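Local atomic coordinates of UDP-galactopyranose mutase (Deinococcus radiodurans, PDB entry 3HDQ), a protein that binds FAD and probably uses it to interconvert UDP-galactopyranose and UDP-galactofuranose. Residues Tyr72-Ile86 and Ser307-Ser321. Residues are numbered along the deposited sequence; the frame is centred on the assembly and turned at random.
Sequences YDDAGVLIHPYGPHI and SEFKHITGQRHHQTS. With FAD (flavin-adenine dinucleotide), chain L.
The side-chain amide of Q315 clasps the backbone where the 73-76 beta turn runs into strand 78-79: NE2 donates to G76 O (2.9 Å), nearly in both the amide and carbonyl planes, while OE1 accepts from L78 N (2.8 Å). Glutamine suits this place because one extended chain, CG anti to the backbone N (chi1 -174°), brings a donor to the turn's last residue and an acceptor to the strand's first. A bridging water joins Q315 OE1 to L78 O and T313 OG1. Beside the amide, H317 NE2 donates to A75 O (2.9 Å), the bond bent to 139°, and V77 CG2 lies over the centre of the imidazole in a CH-pi contact. Replacing H317 with an alanine would probably cost A75 O this donor and take the ring face away from V77 CG2. S321, with a hydroxyl on a short stem, donates from OG to the syn lone pair of D73 OD2 (2.6 Å).

Toward the flavin, ring and methyl packing takes over from hydrogen bonds across the contact. F309 offers a broad flat face to the backbone of I79 and H80, with I79 CA 4.0 Å from its centroid; its CD2-CE2 side lies over one face of the H80 imidazole, the planes inclined at 44°. I312 follows, its CD1 near P84 CB.

A second shell fixes these groups. D73 spends its other oxygen, OD1, on V77 N, bracing the turn; H317 ND1 takes Q319 N in its ring plane, setting the imidazole's rotation; and H80 ND1 receives H85 N. S321 OG is also bonded to T283 of strand 274-284, and Y72 stacks on Y72 of the second subunit. Beyond P84, I86 N and O pair with FAD O4 and N3, while H85 lies over the isoalloxazine. The chemistry is therefore graded: directional polar bonds secure the hairpin 72-79 near the subunit interface, and looser van der Waals contacts of I312 with P84 and I86 lie behind the residues that meet the flavin.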
loop_
_atom_site.group_PDB
_atom_site.type_symbol
_atom_site.label_atom_id
_atom_site.label_comp_id
_atom_site.label_asym_id
_atom_site.label_seq_id
_atom_site.Cartn_x
_atom_site.Cartn_y
_atom_site.Cartn_z
ATOM N N TYR A 72 -3.501 -5.966 -3.409
ATOM C CA TYR A 72 -4.315 -7.119 -3.066
ATOM C C TYR A 72 -5.781 -6.692 -2.970
ATOM O O TYR A 72 -6.096 -5.679 -2.335
ATOM C CB TYR A 72 -3.828 -7.716 -1.745
ATOM C CG TYR A 72 -2.534 -8.501 -1.855
ATOM C CD1 TYR A 72 -2.552 -9.886 -2.008
ATOM C CD2 TYR A 72 -1.299 -7.865 -1.803
ATOM C CE1 TYR A 72 -1.379 -10.613 -2.103
ATOM C CE2 TYR A 72 -0.114 -8.593 -1.901
ATOM C CZ TYR A 72 -0.166 -9.966 -2.050
ATOM O OH TYR A 72 0.990 -10.711 -2.148
ATOM N N ASP A 73 -6.674 -7.452 -3.606
ATOM C CA ASP A 73 -8.097 -7.095 -3.625
ATOM C C ASP A 73 -8.851 -7.595 -2.388
ATOM O O ASP A 73 -8.245 -8.140 -1.472
ATOM C CB ASP A 73 -8.775 -7.585 -4.911
ATOM C CG ASP A 73 -8.820 -9.107 -5.027
ATOM O OD1 ASP A 73 -8.635 -9.847 -4.030
ATOM O OD2 ASP A 73 -9.060 -9.565 -6.154
ATOM N N ASP A 74 -10.167 -7.412 -2.368
ATOM C CA ASP A 74 -10.967 -7.790 -1.198
ATOM C C ASP A 74 -10.797 -9.264 -0.827
ATOM O O ASP A 74 -10.889 -9.632 0.352
ATOM C CB ASP A 74 -12.448 -7.478 -1.423
ATOM C CG ASP A 74 -12.750 -5.988 -1.331
ATOM O OD1 ASP A 74 -11.816 -5.198 -1.057
ATOM O OD2 ASP A 74 -13.921 -5.604 -1.526
ATOM N N ALA A 75 -10.536 -10.101 -1.829
ATOM C CA ALA A 75 -10.422 -11.544 -1.610
ATOM C C ALA A 75 -9.002 -11.981 -1.264
ATOM O O ALA A 75 -8.765 -13.158 -0.989
ATOM C CB ALA A 75 -10.924 -12.306 -2.827
ATOM N N GLY A 76 -8.057 -11.045 -1.301
ATOM C CA GLY A 76 -6.664 -11.367 -1.049
ATOM C C GLY A 76 -5.896 -11.832 -2.281
ATOM O O GLY A 76 -4.873 -12.504 -2.160
ATOM N N VAL A 77 -6.390 -11.491 -3.471
ATOM C CA VAL A 77 -5.673 -11.817 -4.702
ATOM C C VAL A 77 -4.874 -10.604 -5.196
ATOM O O VAL A 77 -5.401 -9.504 -5.285
ATOM C CB VAL A 77 -6.634 -12.304 -5.817
ATOM C CG1 VAL A 77 -5.855 -12.625 -7.101
ATOM C CG2 VAL A 77 -7.419 -13.524 -5.354
ATOM N N LEU A 78 -3.597 -10.809 -5.491
ATOM C CA LEU A 78 -2.755 -9.762 -6.061
ATOM C C LEU A 78 -3.209 -9.419 -7.480
ATOM O O LEU A 78 -3.191 -10.277 -8.349
ATOM C CB LEU A 78 -1.298 -10.225 -6.079
ATOM C CG LEU A 78 -0.236 -9.234 -6.565
ATOM C CD1 LEU A 78 -0.198 -7.976 -5.683
ATOM C CD2 LEU A 78 1.120 -9.913 -6.597
ATOM N N ILE A 79 -3.629 -8.173 -7.709
ATOM C CA ILE A 79 -4.140 -7.749 -9.020
ATOM C C ILE A 79 -3.476 -6.477 -9.534
ATOM O O ILE A 79 -2.757 -5.784 -8.801
ATOM C CB ILE A 79 -5.634 -7.427 -8.965
ATOM C CG1 ILE A 79 -5.844 -6.201 -8.063
ATOM C CG2 ILE A 79 -6.423 -8.640 -8.508
ATOM C CD1 ILE A 79 -7.207 -5.601 -8.107
ATOM N N HIS A 80 -3.731 -6.170 -10.800
ATOM C CA HIS A 80 -3.327 -4.884 -11.379
ATOM C C HIS A 80 -4.572 -4.056 -11.670
ATOM O O HIS A 80 -5.301 -4.333 -12.626
ATOM C CB HIS A 80 -2.532 -5.085 -12.669
ATOM C CG HIS A 80 -1.400 -6.058 -12.541
ATOM N ND1 HIS A 80 -0.641 -6.463 -13.618
ATOM C CD2 HIS A 80 -0.908 -6.717 -11.463
ATOM C CE1 HIS A 80 0.276 -7.323 -13.210
ATOM N NE2 HIS A 80 0.136 -7.494 -11.905
ATOM N N PRO A 81 -4.831 -3.040 -10.844
ATOM C CA PRO A 81 -6.057 -2.251 -11.035
ATOM C C PRO A 81 -6.198 -1.662 -12.444
ATOM O O PRO A 81 -7.334 -1.476 -12.877
ATOM C CB PRO A 81 -5.936 -1.130 -9.991
ATOM C CG PRO A 81 -5.006 -1.696 -8.940
ATOM C CD PRO A 81 -4.035 -2.582 -9.693
ATOM N N TYR A 82 -5.094 -1.389 -13.140
ATOM C CA TYR A 82 -5.177 -0.735 -14.459
ATOM C C TYR A 82 -4.851 -1.649 -15.637
ATOM O O TYR A 82 -4.282 -1.204 -16.645
ATOM C CB TYR A 82 -4.275 0.504 -14.525
ATOM C CG TYR A 82 -4.463 1.438 -13.360
ATOM C CD1 TYR A 82 -3.599 1.402 -12.269
ATOM C CD2 TYR A 82 -5.508 2.355 -13.341
ATOM C CE1 TYR A 82 -3.775 2.244 -11.184
ATOM C CE2 TYR A 82 -5.690 3.217 -12.259
ATOM C CZ TYR A 82 -4.822 3.147 -11.178
ATOM O OH TYR A 82 -4.992 3.989 -10.099
ATOM N N GLY A 83 -5.210 -2.925 -15.515
ATOM C CA GLY A 83 -4.978 -3.872 -16.588
ATOM C C GLY A 83 -3.678 -4.631 -16.418
ATOM O O GLY A 83 -2.787 -4.195 -15.697
ATOM N N PRO A 84 -3.555 -5.766 -17.102
ATOM C CA PRO A 84 -2.404 -6.655 -16.921
ATOM C C PRO A 84 -1.105 -5.966 -17.329
ATOM O O PRO A 84 -1.016 -5.433 -18.436
ATOM C CB PRO A 84 -2.700 -7.796 -17.891
ATOM C CG PRO A 84 -3.547 -7.168 -18.965
ATOM C CD PRO A 84 -4.373 -6.129 -18.274
ATOM N N HIS A 85 -0.115 -5.967 -16.443
ATOM C CA HIS A 85 1.224 -5.485 -16.787
ATOM C C HIS A 85 2.271 -6.603 -16.735
ATOM O O HIS A 85 2.628 -7.082 -15.658
ATOM C CB HIS A 85 1.614 -4.325 -15.876
ATOM C CG HIS A 85 0.897 -3.055 -16.207
ATOM N ND1 HIS A 85 -0.478 -2.957 -16.201
ATOM C CD2 HIS A 85 1.360 -1.840 -16.580
ATOM C CE1 HIS A 85 -0.831 -1.736 -16.555
ATOM N NE2 HIS A 85 0.265 -1.038 -16.787
ATOM N N ILE A 86 2.738 -7.027 -17.908
ATOM C CA ILE A 86 3.720 -8.095 -18.000
ATOM C C ILE A 86 5.096 -7.497 -18.341
ATOM O O ILE A 86 5.270 -6.880 -19.398
ATOM C CB ILE A 86 3.316 -9.169 -19.062
ATOM C CG1 ILE A 86 2.002 -9.874 -18.697
ATOM C CG2 ILE A 86 4.398 -10.222 -19.195
ATOM C CD1 ILE A 86 0.757 -9.078 -18.970
ATOM N N SER A 307 -8.121 -10.902 -18.510
ATOM C CA SER A 307 -6.863 -11.399 -17.991
ATOM C C SER A 307 -7.067 -11.985 -16.604
ATOM O O SER A 307 -7.942 -11.533 -15.851
ATOM C CB SER A 307 -5.809 -10.292 -17.974
ATOM O OG SER A 307 -5.586 -9.814 -19.289
ATOM N N GLU A 308 -6.264 -12.998 -16.278
ATOM C CA GLU A 308 -6.377 -13.703 -14.998
ATOM C C GLU A 308 -5.045 -13.631 -14.274
ATOM O O GLU A 308 -4.066 -14.255 -14.682
ATOM C CB GLU A 308 -6.786 -15.164 -15.205
ATOM C CG GLU A 308 -7.041 -15.925 -13.916
ATOM C CD GLU A 308 -7.551 -17.337 -14.164
ATOM O OE1 GLU A 308 -8.073 -17.957 -13.212
ATOM O OE2 GLU A 308 -7.425 -17.823 -15.310
ATOM N N PHE A 309 -5.024 -12.863 -13.194
ATOM C CA PHE A 309 -3.776 -12.444 -12.586
ATOM C C PHE A 309 -2.899 -13.555 -12.032
ATOM O O PHE A 309 -1.673 -13.433 -12.060
ATOM C CB PHE A 309 -4.058 -11.380 -11.535
ATOM C CG PHE A 309 -4.532 -10.095 -12.132
ATOM C CD1 PHE A 309 -5.826 -9.651 -11.930
ATOM C CD2 PHE A 309 -3.686 -9.351 -12.951
ATOM C CE1 PHE A 309 -6.262 -8.471 -12.502
ATOM C CE2 PHE A 309 -4.117 -8.178 -13.537
ATOM C CZ PHE A 309 -5.405 -7.737 -13.318
ATOM N N LYS A 310 -3.506 -14.638 -11.552
ATOM C CA LYS A 310 -2.716 -15.723 -10.970
ATOM C C LYS A 310 -1.773 -16.357 -11.999
ATOM O O LYS A 310 -0.702 -16.845 -11.637
ATOM C CB LYS A 310 -3.604 -16.779 -10.308
ATOM C CG LYS A 310 -4.189 -16.357 -8.962
ATOM C CD LYS A 310 -5.382 -17.243 -8.574
ATOM C CE LYS A 310 -4.953 -18.640 -8.140
ATOM N NZ LYS A 310 -6.134 -19.511 -7.861
ATOM N N HIS A 311 -2.154 -16.332 -13.277
ATOM C CA HIS A 311 -1.254 -16.824 -14.320
ATOM C C HIS A 311 -0.002 -15.951 -14.331
ATOM O O HIS A 311 1.110 -16.430 -14.546
ATOM C CB HIS A 311 -1.905 -16.759 -15.712
ATOM C CG HIS A 311 -2.958 -17.796 -15.961
ATOM N ND1 HIS A 311 -2.661 -19.078 -16.374
ATOM C CD2 HIS A 311 -4.310 -17.727 -15.897
ATOM C CE1 HIS A 311 -3.783 -19.758 -16.536
ATOM N NE2 HIS A 311 -4.797 -18.962 -16.248
ATOM N N ILE A 312 -0.203 -14.655 -14.114
ATOM C CA ILE A 312 0.866 -13.677 -14.272
ATOM C C ILE A 312 1.725 -13.552 -13.012
ATOM O O ILE A 312 2.945 -13.457 -13.092
ATOM C CB ILE A 312 0.297 -12.300 -14.682
ATOM C CG1 ILE A 312 -0.497 -12.424 -15.994
ATOM C CG2 ILE A 312 1.415 -11.296 -14.822
ATOM C CD1 ILE A 312 -1.661 -11.403 -16.155
ATOM N N THR A 313 1.084 -13.582 -11.850
ATOM C CA THR A 313 1.794 -13.432 -10.582
ATOM C C THR A 313 2.342 -14.750 -10.042
ATOM O O THR A 313 3.259 -14.760 -9.232
ATOM C CB THR A 313 0.871 -12.849 -9.493
ATOM O OG1 THR A 313 -0.174 -13.788 -9.209
ATOM C CG2 THR A 313 0.254 -11.534 -9.965
ATOM N N GLY A 314 1.772 -15.860 -10.482
ATOM C CA GLY A 314 2.102 -17.141 -9.884
ATOM C C GLY A 314 1.521 -17.326 -8.482
ATOM O O GLY A 314 1.800 -18.318 -7.834
ATOM N N GLN A 315 0.719 -16.375 -8.002
ATOM C CA GLN A 315 0.110 -16.510 -6.676
ATOM C C GLN A 315 -0.714 -17.791 -6.537
ATOM O O GLN A 315 -1.427 -18.183 -7.459
ATOM C CB GLN A 315 -0.787 -15.308 -6.349
ATOM C CG GLN A 315 -1.344 -15.321 -4.927
ATOM C CD GLN A 315 -2.344 -14.209 -4.661
ATOM O OE1 GLN A 315 -2.813 -13.531 -5.584
ATOM N NE2 GLN A 315 -2.679 -14.015 -3.385
ATOM N N ARG A 316 -0.627 -18.423 -5.369
ATOM C CA ARG A 316 -1.506 -19.540 -5.015
ATOM C C ARG A 316 -2.698 -19.043 -4.186
ATOM O O ARG A 316 -2.517 -18.272 -3.255
ATOM C CB ARG A 316 -0.723 -20.584 -4.218
ATOM C CG ARG A 316 -1.530 -21.824 -3.892
ATOM C CD ARG A 316 -0.795 -22.762 -2.945
ATOM N NE ARG A 316 -1.728 -23.713 -2.344
ATOM C CZ ARG A 316 -1.370 -24.830 -1.718
ATOM N NH1 ARG A 316 -0.087 -25.154 -1.607
ATOM N NH2 ARG A 316 -2.300 -25.625 -1.205
ATOM N N HIS A 317 -3.906 -19.496 -4.505
ATOM C CA HIS A 317 -5.106 -19.000 -3.842
ATOM C C HIS A 317 -6.269 -19.901 -4.260
ATOM O O HIS A 317 -6.240 -20.470 -5.344
ATOM C CB HIS A 317 -5.373 -17.560 -4.289
ATOM C CG HIS A 317 -6.307 -16.793 -3.400
ATOM N ND1 HIS A 317 -7.667 -17.024 -3.363
ATOM C CD2 HIS A 317 -6.081 -15.758 -2.551
ATOM C CE1 HIS A 317 -8.234 -16.182 -2.517
ATOM N NE2 HIS A 317 -7.294 -15.398 -2.015
ATOM N N HIS A 318 -7.289 -20.037 -3.420
ATOM C CA HIS A 318 -8.387 -20.951 -3.746
ATOM C C HIS A 318 -9.444 -20.271 -4.604
ATOM O O HIS A 318 -10.310 -20.928 -5.175
ATOM C CB HIS A 318 -9.018 -21.560 -2.483
ATOM C CG HIS A 318 -9.819 -20.586 -1.686
ATOM N ND1 HIS A 318 -9.246 -19.524 -1.019
ATOM C CD2 HIS A 318 -11.151 -20.502 -1.457
ATOM C CE1 HIS A 318 -10.191 -18.830 -0.408
ATOM N NE2 HIS A 318 -11.356 -19.403 -0.658
ATOM N N GLN A 319 -9.364 -18.950 -4.691
ATOM C CA GLN A 319 -10.178 -18.214 -5.645
ATOM C C GLN A 319 -9.310 -17.586 -6.720
ATOM O O GLN A 319 -8.098 -17.768 -6.728
ATOM C CB GLN A 319 -10.999 -17.152 -4.937
ATOM C CG GLN A 319 -11.936 -17.748 -3.922
ATOM C CD GLN A 319 -12.652 -16.699 -3.139
ATOM O OE1 GLN A 319 -12.030 -15.787 -2.597
ATOM N NE2 GLN A 319 -13.972 -16.810 -3.069
ATOM N N THR A 320 -9.940 -16.861 -7.638
ATOM C CA THR A 320 -9.207 -16.234 -8.718
ATOM C C THR A 320 -9.854 -14.902 -9.069
ATOM O O THR A 320 -11.077 -14.760 -8.997
ATOM C CB THR A 320 -9.117 -17.155 -9.967
ATOM O OG1 THR A 320 -8.194 -16.602 -10.909
ATOM C CG2 THR A 320 -10.462 -17.311 -10.629
ATOM N N SER A 321 -9.027 -13.919 -9.411
ATOM C CA SER A 321 -9.524 -12.613 -9.832
ATOM C C SER A 321 -9.132 -12.292 -11.273
ATOM O O SER A 321 -7.993 -12.518 -11.693
ATOM C CB SER A 321 -9.019 -11.502 -8.905
ATOM O OG SER A 321 -9.569 -11.630 -7.620
HETATM P PA FAD L . 2.246 6.522 -15.989
HETATM O O1A FAD L . 2.158 5.246 -15.386
HETATM O O2A FAD L . 1.048 6.799 -16.666
HETATM O O5B FAD L . 2.461 7.532 -14.837
HETATM C C5B FAD L . 2.353 8.900 -14.959
HETATM C C4B FAD L . 1.809 9.413 -13.667
HETATM O O4B FAD L . 1.687 10.789 -13.716
HETATM C C3B FAD L . 0.412 8.878 -13.467
HETATM O O3B FAD L . 0.304 8.053 -12.355
HETATM C C2B FAD L . -0.429 10.097 -13.287
HETATM O O2B FAD L . -1.314 9.898 -12.253
HETATM C C1B FAD L . 0.582 11.164 -12.985
HETATM N N9A FAD L . 0.074 12.492 -13.315
HETATM C C8A FAD L . -0.413 12.939 -14.478
HETATM N N7A FAD L . -0.775 14.191 -14.358
HETATM C C5A FAD L . -0.533 14.577 -13.116
HETATM C C6A FAD L . -0.712 15.759 -12.434
HETATM N N6A FAD L . -1.060 16.833 -13.057
HETATM N N1A FAD L . -0.364 15.858 -11.135
HETATM C C2A FAD L . 0.149 14.789 -10.493
HETATM N N3A FAD L . 0.324 13.631 -11.162
HETATM C C4A FAD L . -0.016 13.513 -12.443
HETATM N N1 FAD L . 3.827 -2.266 -20.489
HETATM C C2 FAD L . 4.571 -3.375 -20.552
HETATM O O2 FAD L . 5.760 -3.322 -20.647
HETATM N N3 FAD L . 3.950 -4.557 -20.496
HETATM C C4 FAD L . 2.602 -4.624 -20.376
HETATM O O4 FAD L . 2.039 -5.664 -20.325
HETATM C C4X FAD L . 1.874 -3.492 -20.330
HETATM N N5 FAD L . 0.532 -3.573 -20.227
HETATM C C5X FAD L . -0.197 -2.440 -20.176
HETATM C C6 FAD L . -1.562 -2.531 -20.058
HETATM C C7 FAD L . -2.312 -1.391 -20.003
HETATM C C7M FAD L . -3.778 -1.472 -19.884
HETATM C C8 FAD L . -1.708 -0.168 -20.050
HETATM C C8M FAD L . -2.568 1.037 -19.996
HETATM C C9 FAD L . -0.335 -0.079 -20.160
HETATM C C9A FAD L . 0.432 -1.215 -20.231
HETATM N N10 FAD L . 1.792 -1.148 -20.331
HETATM C C10 FAD L . 2.495 -2.298 -20.386
HETATM C "C1'" FAD L . 2.500 0.144 -20.511
HETATM C "C2'" FAD L . 2.893 0.803 -19.209
HETATM O "O2'" FAD L . 1.711 1.072 -18.544
HETATM C "C3'" FAD L . 3.639 2.119 -19.401
HETATM O "O3'" FAD L . 4.849 2.008 -20.009
HETATM C "C4'" FAD L . 4.111 2.645 -18.095
HETATM O "O4'" FAD L . 3.185 2.169 -17.167
HETATM C "C5'" FAD L . 4.163 4.140 -18.190
HETATM O "O5'" FAD L . 4.967 4.764 -17.259
HETATM P P FAD L . 4.875 6.306 -17.111
HETATM O O1P FAD L . 5.582 6.703 -15.958
HETATM O O2P FAD L . 5.488 6.866 -18.255
HETATM O O3P FAD L . 3.367 6.702 -17.062
HETATM O O HOH W 1 -2.555 -12.994 -8.298
#